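Long-range contacts in glucose-6-phosphate isomerase (Thermus thermophilus, PDB 1ZZG), which probably catalyses the reversible isomerisation of glucose 6-phosphate to fructose 6-phosphate, a step shared by glycolysis and gluconeogenesis: residues E267-V272 and E390-N395; V320-V325 and S332-K337; E14-H19 and P229-L234. One frame throughout, in Å; residues are numbered along the deposited sequence.

Contact 1 (E267-V272 and E390-N395); sequences ESLGKV and ELWEVN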
loop_
_atom_site.group_PDB
_atom_site.type_symbol
_atom_site.label_atom_id
_atom_site.label_comp_id
_atom_site.label_asym_id
_atom_site.label_seq_id
_atom_site.Cartn_x
_atom_site.Cartn_y
_atom_site.Cartn_z
ATOM N N GLU A 267 -14.216 3.723 -6.123
ATOM C CA GLU A 267 -15.181 4.772 -5.829
ATOM C C GLU A 267 -16.033 5.180 -7.025
ATOM O O GLU A 267 -17.190 5.566 -6.862
ATOM C CB GLU A 267 -14.457 5.994 -5.256
ATOM C CG GLU A 267 -15.237 6.695 -4.167
ATOM C CD GLU A 267 -14.400 7.688 -3.383
ATOM O OE1 GLU A 267 -14.357 7.568 -2.141
ATOM O OE2 GLU A 267 -13.793 8.587 -4.002
ATOM N N SER A 268 -15.470 5.092 -8.226
ATOM C CA SER A 268 -16.204 5.471 -9.429
ATOM C C SER A 268 -17.206 4.416 -9.902
ATOM O O SER A 268 -18.358 4.736 -10.203
ATOM C CB SER A 268 -15.236 5.765 -10.584
ATOM O OG SER A 268 -14.405 6.881 -10.313
ATOM N N LEU A 269 -16.766 3.161 -9.946
ATOM C CA LEU A 269 -17.599 2.078 -10.453
ATOM C C LEU A 269 -18.298 1.156 -9.443
ATOM O O LEU A 269 -19.126 0.326 -9.833
ATOM C CB LEU A 269 -16.761 1.260 -11.442
ATOM C CG LEU A 269 -16.094 2.161 -12.499
ATOM C CD1 LEU A 269 -15.109 1.368 -13.356
ATOM C CD2 LEU A 269 -17.175 2.803 -13.365
ATOM N N GLY A 270 -17.963 1.281 -8.160
ATOM C CA GLY A 270 -18.618 0.471 -7.140
ATOM C C GLY A 270 -19.920 1.201 -6.873
ATOM O O GLY A 270 -20.041 1.973 -5.916
ATOM N N LYS A 271 -20.905 0.951 -7.727
ATOM C CA LYS A 271 -22.172 1.665 -7.634
ATOM C C LYS A 271 -23.402 0.824 -7.929
ATOM O O LYS A 271 -23.302 -0.323 -8.353
ATOM C CB LYS A 271 -22.154 2.823 -8.641
ATOM C CG LYS A 271 -21.053 3.851 -8.426
ATOM C CD LYS A 271 -21.465 4.872 -7.372
ATOM C CE LYS A 271 -20.309 5.799 -7.023
ATOM N NZ LYS A 271 -19.717 6.405 -8.243
ATOM N N VAL A 272 -24.562 1.433 -7.704
ATOM C CA VAL A 272 -25.845 0.816 -8.005
ATOM C C VAL A 272 -26.149 1.335 -9.408
ATOM O O VAL A 272 -26.221 2.553 -9.612
ATOM C CB VAL A 272 -26.956 1.310 -7.060
ATOM C CG1 VAL A 272 -28.284 0.692 -7.466
ATOM C CG2 VAL A 272 -26.621 0.952 -5.622
ATOM N N GLU A 390 -20.220 4.476 -18.392
ATOM C CA GLU A 390 -21.285 4.391 -19.383
ATOM C C GLU A 390 -21.620 2.933 -19.694
ATOM O O GLU A 390 -22.790 2.560 -19.768
ATOM C CB GLU A 390 -20.871 5.102 -20.681
ATOM C CG GLU A 390 -20.639 6.608 -20.544
ATOM C CD GLU A 390 -21.816 7.333 -19.909
ATOM O OE1 GLU A 390 -22.953 6.819 -19.998
ATOM O OE2 GLU A 390 -21.609 8.425 -19.334
ATOM N N LEU A 391 -20.590 2.112 -19.883
ATOM C CA LEU A 391 -20.794 0.700 -20.186
ATOM C C LEU A 391 -21.540 -0.035 -19.078
ATOM O O LEU A 391 -22.300 -0.960 -19.351
ATOM C CB LEU A 391 -19.452 0.009 -20.442
ATOM C CG LEU A 391 -18.696 0.418 -21.710
ATOM C CD1 LEU A 391 -17.297 -0.167 -21.673
ATOM C CD2 LEU A 391 -19.447 -0.068 -22.949
ATOM N N TRP A 392 -21.325 0.373 -17.828
ATOM C CA TRP A 392 -21.990 -0.279 -16.704
ATOM C C TRP A 392 -23.212 0.488 -16.207
ATOM O O TRP A 392 -23.829 0.112 -15.212
ATOM C CB TRP A 392 -21.005 -0.500 -15.549
ATOM C CG TRP A 392 -19.892 -1.453 -15.884
ATOM C CD1 TRP A 392 -19.725 -2.145 -17.051
ATOM C CD2 TRP A 392 -18.764 -1.781 -15.059
ATOM N NE1 TRP A 392 -18.562 -2.878 -17.006
ATOM C CE2 TRP A 392 -17.952 -2.673 -15.796
ATOM C CE3 TRP A 392 -18.362 -1.408 -13.771
ATOM C CZ2 TRP A 392 -16.753 -3.197 -15.288
ATOM C CZ3 TRP A 392 -17.169 -1.927 -13.262
ATOM C CH2 TRP A 392 -16.379 -2.813 -14.024
ATOM N N GLU A 393 -23.554 1.566 -16.907
ATOM C CA GLU A 393 -24.724 2.372 -16.569
ATOM C C GLU A 393 -24.777 2.859 -15.130
ATOM O O GLU A 393 -25.787 2.701 -14.438
ATOM C CB GLU A 393 -25.999 1.589 -16.887
ATOM C CG GLU A 393 -26.045 1.096 -18.321
ATOM C CD GLU A 393 -27.377 0.473 -18.685
ATOM O OE1 GLU A 393 -27.859 -0.405 -17.934
ATOM O OE2 GLU A 393 -27.938 0.860 -19.730
ATOM N N VAL A 394 -23.684 3.464 -14.687
ATOM C CA VAL A 394 -23.603 3.993 -13.337
ATOM C C VAL A 394 -23.113 5.423 -13.414
ATOM O O VAL A 394 -22.623 5.867 -14.456
ATOM C CB VAL A 394 -22.598 3.198 -12.473
ATOM C CG1 VAL A 394 -23.085 1.770 -12.268
ATOM C CG2 VAL A 394 -21.233 3.203 -13.141
ATOM N N ASN A 395 -23.271 6.139 -12.311
ATOM C CA ASN A 395 -22.801 7.510 -12.204
ATOM C C ASN A 395 -21.390 7.329 -11.645
ATOM O O ASN A 395 -21.208 7.035 -10.461
ATOM C CB ASN A 395 -23.656 8.299 -11.212
ATOM C CG ASN A 395 -23.226 9.748 -11.100
ATOM O OD1 ASN A 395 -22.097 10.101 -11.448
ATOM N ND2 ASN A 395 -24.120 10.597 -10.603
HETATM O O HOH W 1 -24.787 4.986 -10.144
#
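L269 meets W392 and V394 as the 390-395 segment leaves its helix and passes the end of helix 257-269. L269 CB approaches the six-membered ring of W392 obliquely, 3.7 Å from CZ3, with CD1 near the same atom; its other methyl, CD2, rests 4.1 Å from V394 CG2. Both side-chain pairs cross at about a right angle. V394 also lies against K271, its CB 3.9 Å from K271 CB. From there the K271 chain bends at chi2 (-83°) and again at chi4, folding its amine back over the helix end. NZ donates to N395 O at 2.7 Å, in the carbonyl plane, and to S268 O at 2.9 Å from above that carbonyl's plane, with a hydrogen bond to D398 O and a weak one to E267 O. One buried amine thus ties several backbone carbonyls together. A water links V272 O to N395 N. W392 NE1 bonds to H237, and G270 O to Q297 of the second subunit. E393 closes helix 371-391 with a Schellman motif. The arrangement joins two helix C-termini of the phosphoglucose isomerase (SIS-type) fold, one segment starting at E267, the predicted proton donor, whose side chain takes no part in the contact.

Contact 2 (V320-V325 and S332-K337); sequences VEIPEV and SYLFGK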
loop_
_atom_site.group_PDB
_atom_site.type_symbol
_atom_site.label_atom_id
_atom_site.label_comp_id
_atom_site.label_asym_id
_atom_site.label_seq_id
_atom_site.Cartn_x
_atom_site.Cartn_y
_atom_site.Cartn_z
ATOM N N VAL A 320 21.905 1.250 -13.487
ATOM C CA VAL A 320 22.998 0.861 -12.606
ATOM C C VAL A 320 23.495 -0.529 -12.959
ATOM O O VAL A 320 22.720 -1.489 -12.981
ATOM C CB VAL A 320 22.555 0.832 -11.134
ATOM C CG1 VAL A 320 23.658 0.229 -10.272
ATOM C CG2 VAL A 320 22.214 2.225 -10.669
ATOM N N GLU A 321 24.788 -0.642 -13.236
ATOM C CA GLU A 321 25.350 -1.940 -13.566
ATOM C C GLU A 321 25.594 -2.695 -12.266
ATOM O O GLU A 321 26.091 -2.126 -11.296
ATOM C CB GLU A 321 26.670 -1.790 -14.330
ATOM C CG GLU A 321 27.198 -3.113 -14.875
ATOM C CD GLU A 321 28.441 -2.951 -15.726
ATOM O OE1 GLU A 321 28.436 -2.097 -16.641
ATOM O OE2 GLU A 321 29.418 -3.687 -15.485
ATOM N N ILE A 322 25.216 -3.970 -12.249
ATOM C CA ILE A 322 25.414 -4.807 -11.073
ATOM C C ILE A 322 26.878 -5.250 -11.088
ATOM O O ILE A 322 27.296 -6.023 -11.954
ATOM C CB ILE A 322 24.495 -6.051 -11.110
ATOM C CG1 ILE A 322 23.024 -5.614 -11.175
ATOM C CG2 ILE A 322 24.733 -6.913 -9.871
ATOM C CD1 ILE A 322 22.059 -6.745 -11.447
ATOM N N PRO A 323 27.679 -4.754 -10.134
ATOM C CA PRO A 323 29.106 -5.087 -10.030
ATOM C C PRO A 323 29.380 -6.502 -9.529
ATOM O O PRO A 323 28.596 -7.063 -8.763
ATOM C CB PRO A 323 29.629 -4.023 -9.076
ATOM C CG PRO A 323 28.487 -3.859 -8.138
ATOM C CD PRO A 323 27.283 -3.825 -9.061
ATOM N N GLU A 324 30.487 -7.087 -9.972
ATOM C CA GLU A 324 30.824 -8.434 -9.537
ATOM C C GLU A 324 31.291 -8.354 -8.089
ATOM O O GLU A 324 31.851 -7.343 -7.665
ATOM C CB GLU A 324 31.914 -9.037 -10.432
ATOM C CG GLU A 324 33.288 -8.421 -10.281
ATOM C CD GLU A 324 34.278 -8.952 -11.310
ATOM O OE1 GLU A 324 34.268 -10.177 -11.573
ATOM O OE2 GLU A 324 35.071 -8.145 -11.849
ATOM N N VAL A 325 31.025 -9.410 -7.328
ATOM C CA VAL A 325 31.415 -9.456 -5.925
ATOM C C VAL A 325 32.358 -10.626 -5.683
ATOM O O VAL A 325 32.029 -11.776 -5.985
ATOM C CB VAL A 325 30.184 -9.624 -4.998
ATOM C CG1 VAL A 325 30.627 -9.686 -3.541
ATOM C CG2 VAL A 325 29.219 -8.473 -5.201
ATOM N N SER A 332 26.907 -14.592 -9.891
ATOM C CA SER A 332 27.632 -14.238 -11.103
ATOM C C SER A 332 26.743 -14.067 -12.334
ATOM O O SER A 332 27.116 -13.356 -13.269
ATOM C CB SER A 332 28.717 -15.280 -11.389
ATOM O OG SER A 332 28.145 -16.557 -11.613
ATOM N N TYR A 333 25.580 -14.712 -12.347
ATOM C CA TYR A 333 24.680 -14.586 -13.490
ATOM C C TYR A 333 24.110 -13.168 -13.567
ATOM O O TYR A 333 23.569 -12.755 -14.596
ATOM C CB TYR A 333 23.545 -15.618 -13.402
ATOM C CG TYR A 333 22.504 -15.356 -12.333
ATOM C CD1 TYR A 333 21.307 -14.699 -12.640
ATOM C CD2 TYR A 333 22.701 -15.789 -11.022
ATOM C CE1 TYR A 333 20.332 -14.488 -11.664
ATOM C CE2 TYR A 333 21.733 -15.581 -10.039
ATOM C CZ TYR A 333 20.553 -14.933 -10.366
ATOM O OH TYR A 333 19.599 -14.734 -9.392
ATOM N N LEU A 334 24.253 -12.422 -12.474
ATOM C CA LEU A 334 23.773 -11.047 -12.409
ATOM C C LEU A 334 24.879 -10.042 -12.726
ATOM O O LEU A 334 24.597 -8.932 -13.183
ATOM C CB LEU A 334 23.202 -10.747 -11.019
ATOM C CG LEU A 334 21.924 -11.481 -10.610
ATOM C CD1 LEU A 334 21.660 -11.265 -9.127
ATOM C CD2 LEU A 334 20.756 -10.982 -11.448
ATOM N N PHE A 335 26.134 -10.424 -12.482
ATOM C CA PHE A 335 27.259 -9.526 -12.738
ATOM C C PHE A 335 27.261 -9.084 -14.197
ATOM O O PHE A 335 27.066 -9.898 -15.100
ATOM C CB PHE A 335 28.602 -10.207 -12.415
ATOM C CG PHE A 335 28.730 -10.695 -10.991
ATOM C CD1 PHE A 335 27.895 -10.216 -9.984
ATOM C CD2 PHE A 335 29.707 -11.628 -10.655
ATOM C CE1 PHE A 335 28.032 -10.660 -8.663
ATOM C CE2 PHE A 335 29.856 -12.081 -9.336
ATOM C CZ PHE A 335 29.016 -11.596 -8.340
ATOM N N GLY A 336 27.477 -7.793 -14.429
ATOM C CA GLY A 336 27.498 -7.290 -15.791
ATOM C C GLY A 336 26.148 -6.789 -16.265
ATOM O O GLY A 336 26.079 -5.890 -17.099
ATOM N N LYS A 337 25.073 -7.376 -15.747
ATOM C CA LYS A 337 23.720 -6.956 -16.111
ATOM C C LYS A 337 23.421 -5.678 -15.336
ATOM O O LYS A 337 24.153 -5.339 -14.407
ATOM C CB LYS A 337 22.695 -8.022 -15.713
ATOM C CG LYS A 337 23.074 -9.445 -16.093
ATOM C CD LYS A 337 23.267 -9.603 -17.592
ATOM C CE LYS A 337 23.654 -11.033 -17.937
ATOM N NZ LYS A 337 24.029 -11.177 -19.369
#
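F335 CG lies anti to the carbonyl carbon (chi1 -58°), which lays the ring flat against the backbone of E324, while the matching first torsion of I322 (chi1 -59°) sends CG1 and CD1 toward the carbonyl oxygens of L334 and K337, in the turn formed by L334 to K337. That turn is of type II, with G336 at its third position, and its pairing with I322 resembles a G1 beta bulge: G336 N donates to I322 O at 3.0 Å and I322 N to K337 O at 2.8 Å, both bonds nearly straight. The positive phi of G336 favours glycine, because a side chain would jam against the carbonyl of F335. I322 packs against the turn, CB 3.6 Å from L334 O and CD1 4.2 Å from L334 CB, and it also touches L339 of the following helix. The extended E321 chain runs alongside the turn, its CG near G336 O. The two segments belong to the long loop between strand 306-313 and helix 339-356, which reaches the second subunit: there V325 packs on L140, P323 on K141, and Y333 makes a cation-pi contact with R410, all three of that other chain. P323 O is buried without a polar partner, with F335 CD1 nearby. The F335 ring itself is sandwiched. S332 CA lies off-centre over one face; over the other, E324 CA makes a CH-pi contact 3.3 Å from the ring centroid and 10° off the normal, and V325 N sits 3.1 Å from F335 CZ.

Contact 3 (E14-H19 and P229-L234); sequences EALSRH and PLKTAL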
loop_
_atom_site.group_PDB
_atom_site.type_symbol
_atom_site.label_atom_id
_atom_site.label_comp_id
_atom_site.label_asym_id
_atom_site.label_seq_id
_atom_site.Cartn_x
_atom_site.Cartn_y
_atom_site.Cartn_z
ATOM N N GLU A 14 -10.923 -9.723 -32.199
ATOM C CA GLU A 14 -12.276 -10.043 -32.637
ATOM C C GLU A 14 -13.309 -9.430 -31.695
ATOM O O GLU A 14 -14.376 -8.978 -32.115
ATOM C CB GLU A 14 -12.458 -11.565 -32.709
ATOM C CG GLU A 14 -13.839 -12.057 -33.129
ATOM C CD GLU A 14 -14.886 -11.897 -32.043
ATOM O OE1 GLU A 14 -14.507 -11.922 -30.851
ATOM O OE2 GLU A 14 -16.087 -11.764 -32.376
ATOM N N ALA A 15 -12.980 -9.416 -30.412
ATOM C CA ALA A 15 -13.880 -8.878 -29.413
ATOM C C ALA A 15 -14.011 -7.367 -29.555
ATOM O O ALA A 15 -15.091 -6.806 -29.375
ATOM C CB ALA A 15 -13.383 -9.241 -28.029
ATOM N N LEU A 16 -12.903 -6.716 -29.884
ATOM C CA LEU A 16 -12.896 -5.273 -30.069
ATOM C C LEU A 16 -13.822 -4.954 -31.241
ATOM O O LEU A 16 -14.718 -4.114 -31.143
ATOM C CB LEU A 16 -11.482 -4.809 -30.380
ATOM C CG LEU A 16 -11.327 -3.308 -30.612
ATOM C CD1 LEU A 16 -11.765 -2.549 -29.373
ATOM C CD2 LEU A 16 -9.884 -3.004 -30.950
ATOM N N SER A 17 -13.608 -5.657 -32.345
ATOM C CA SER A 17 -14.421 -5.477 -33.537
ATOM C C SER A 17 -15.903 -5.702 -33.222
ATOM O O SER A 17 -16.744 -4.857 -33.526
ATOM C CB SER A 17 -13.964 -6.452 -34.626
ATOM O OG SER A 17 -14.572 -6.149 -35.867
ATOM N N ARG A 18 -16.218 -6.831 -32.591
ATOM C CA ARG A 18 -17.601 -7.159 -32.258
ATOM C C ARG A 18 -18.272 -6.166 -31.312
ATOM O O ARG A 18 -19.478 -5.928 -31.408
ATOM C CB ARG A 18 -17.686 -8.563 -31.655
ATOM C CG ARG A 18 -19.106 -9.088 -31.553
ATOM C CD ARG A 18 -19.160 -10.568 -31.168
ATOM N NE ARG A 18 -19.109 -10.790 -29.722
ATOM C CZ ARG A 18 -18.040 -11.217 -29.053
ATOM N NH1 ARG A 18 -16.906 -11.476 -29.690
ATOM N NH2 ARG A 18 -18.108 -11.394 -27.739
ATOM N N HIS A 19 -17.499 -5.593 -30.393
ATOM C CA HIS A 19 -18.049 -4.633 -29.447
ATOM C C HIS A 19 -17.825 -3.189 -29.886
ATOM O O HIS A 19 -18.086 -2.255 -29.129
ATOM C CB HIS A 19 -17.451 -4.863 -28.052
ATOM C CG HIS A 19 -17.806 -6.191 -27.459
ATOM N ND1 HIS A 19 -17.124 -7.350 -27.760
ATOM C CD2 HIS A 19 -18.809 -6.553 -26.624
ATOM C CE1 HIS A 19 -17.691 -8.367 -27.138
ATOM N NE2 HIS A 19 -18.716 -7.911 -26.442
ATOM N N PRO A 229 -7.748 3.975 -24.397
ATOM C CA PRO A 229 -8.691 3.997 -23.272
ATOM C C PRO A 229 -9.973 3.191 -23.516
ATOM O O PRO A 229 -10.518 2.604 -22.587
ATOM C CB PRO A 229 -8.967 5.488 -23.075
ATOM C CG PRO A 229 -7.705 6.128 -23.546
ATOM C CD PRO A 229 -7.393 5.346 -24.801
ATOM N N LEU A 230 -10.458 3.165 -24.756
ATOM C CA LEU A 230 -11.665 2.387 -25.066
ATOM C C LEU A 230 -11.313 0.898 -25.102
ATOM O O LEU A 230 -12.147 0.050 -24.795
ATOM C CB LEU A 230 -12.260 2.798 -26.419
ATOM C CG LEU A 230 -13.147 4.041 -26.433
ATOM C CD1 LEU A 230 -13.555 4.345 -27.862
ATOM C CD2 LEU A 230 -14.379 3.817 -25.558
ATOM N N LYS A 231 -10.075 0.589 -25.477
ATOM C CA LYS A 231 -9.628 -0.798 -25.531
ATOM C C LYS A 231 -9.520 -1.420 -24.144
ATOM O O LYS A 231 -10.002 -2.538 -23.921
ATOM C CB LYS A 231 -8.274 -0.904 -26.230
ATOM C CG LYS A 231 -8.321 -0.656 -27.722
ATOM C CD LYS A 231 -6.980 -0.995 -28.349
ATOM C CE LYS A 231 -6.974 -0.721 -29.837
ATOM N NZ LYS A 231 -5.714 -1.205 -30.453
ATOM N N THR A 232 -8.879 -0.711 -23.212
ATOM C CA THR A 232 -8.736 -1.245 -21.857
ATOM C C THR A 232 -10.082 -1.213 -21.141
ATOM O O THR A 232 -10.350 -2.045 -20.275
ATOM C CB THR A 232 -7.657 -0.481 -21.034
ATOM O OG1 THR A 232 -7.980 0.914 -20.967
ATOM C CG2 THR A 232 -6.283 -0.658 -21.685
ATOM N N ALA A 233 -10.935 -0.258 -21.511
ATOM C CA ALA A 233 -12.266 -0.185 -20.917
ATOM C C ALA A 233 -12.974 -1.488 -21.304
ATOM O O ALA A 233 -13.642 -2.121 -20.484
ATOM C CB ALA A 233 -13.024 1.005 -21.466
ATOM N N LEU A 234 -12.812 -1.887 -22.563
ATOM C CA LEU A 234 -13.424 -3.122 -23.048
ATOM C C LEU A 234 -12.896 -4.314 -22.250
ATOM O O LEU A 234 -13.665 -5.167 -21.811
ATOM C CB LEU A 234 -13.120 -3.335 -24.534
ATOM C CG LEU A 234 -13.656 -4.646 -25.126
ATOM C CD1 LEU A 234 -15.181 -4.654 -25.041
ATOM C CD2 LEU A 234 -13.197 -4.798 -26.571
#
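L234 inserts its two methyls between L16 and H19 where helices 12-18 and 228-238 pack nearly perpendicular, their short segments crossing at 104° with axes 10.8 Å apart. This helix-helix packing in the phosphoglucose isomerase fold is apolar between the segments. L234 CG stands anti to the backbone N (chi1 177°), which carries the isobutyl group out to the neighbouring helix: CD2 presses on the backbone at L16 CA, 3.5 Å away, and on L16 CD1, while CD1 reaches H19 CB at 3.8 Å. L16 CD2 in turn lies 3.9 Å from K231 CE, the lysine chain running out straight so that its methylenes pack here and NZ goes on to E225 O. Around this first shell, L23 of helix 20-32 touches both L16 and L234, and F12 touches L234 and K231. H19 holds the N-cap position of helix 20-32, just past the end of helix 12-18. Its ND1 donates to A15 O at 2.7 Å, with that oxygen in the ring plane, and H19 N reaches the same oxygen from the opposite face of the carbonyl plane. An alanine here would keep CB against L234 but is likely to leave A15 O with one donor fewer and open a gap beside L234 CD1. R18, salt-bridged to E14, adds a further neighbour: H19 CE1 lies 3.1 Å above its guanidinium plane, offset toward the rim.

Overall arrangement
Contacts 1 and 3 lie on the same side of the chain's centre, with centres 18 Å apart; both are largely buried and engage helix 371-391, which contributes a segment to contact 1 and packs beside the 229-234 segment in contact 3. Contact 2 stands on the opposite side from contact 1, about 49 Å away between centres, in a partly exposed loop far from the core. Their chemistry follows: contact 3 joins its helices through apolar side chains, contact 1 adds a lysine gathering carbonyls at helix ends, and contact 2 relies on backbone bonds and a ring laid on the main chain. Contacts 1 and 2 touch the second subunit; contact 3 does not.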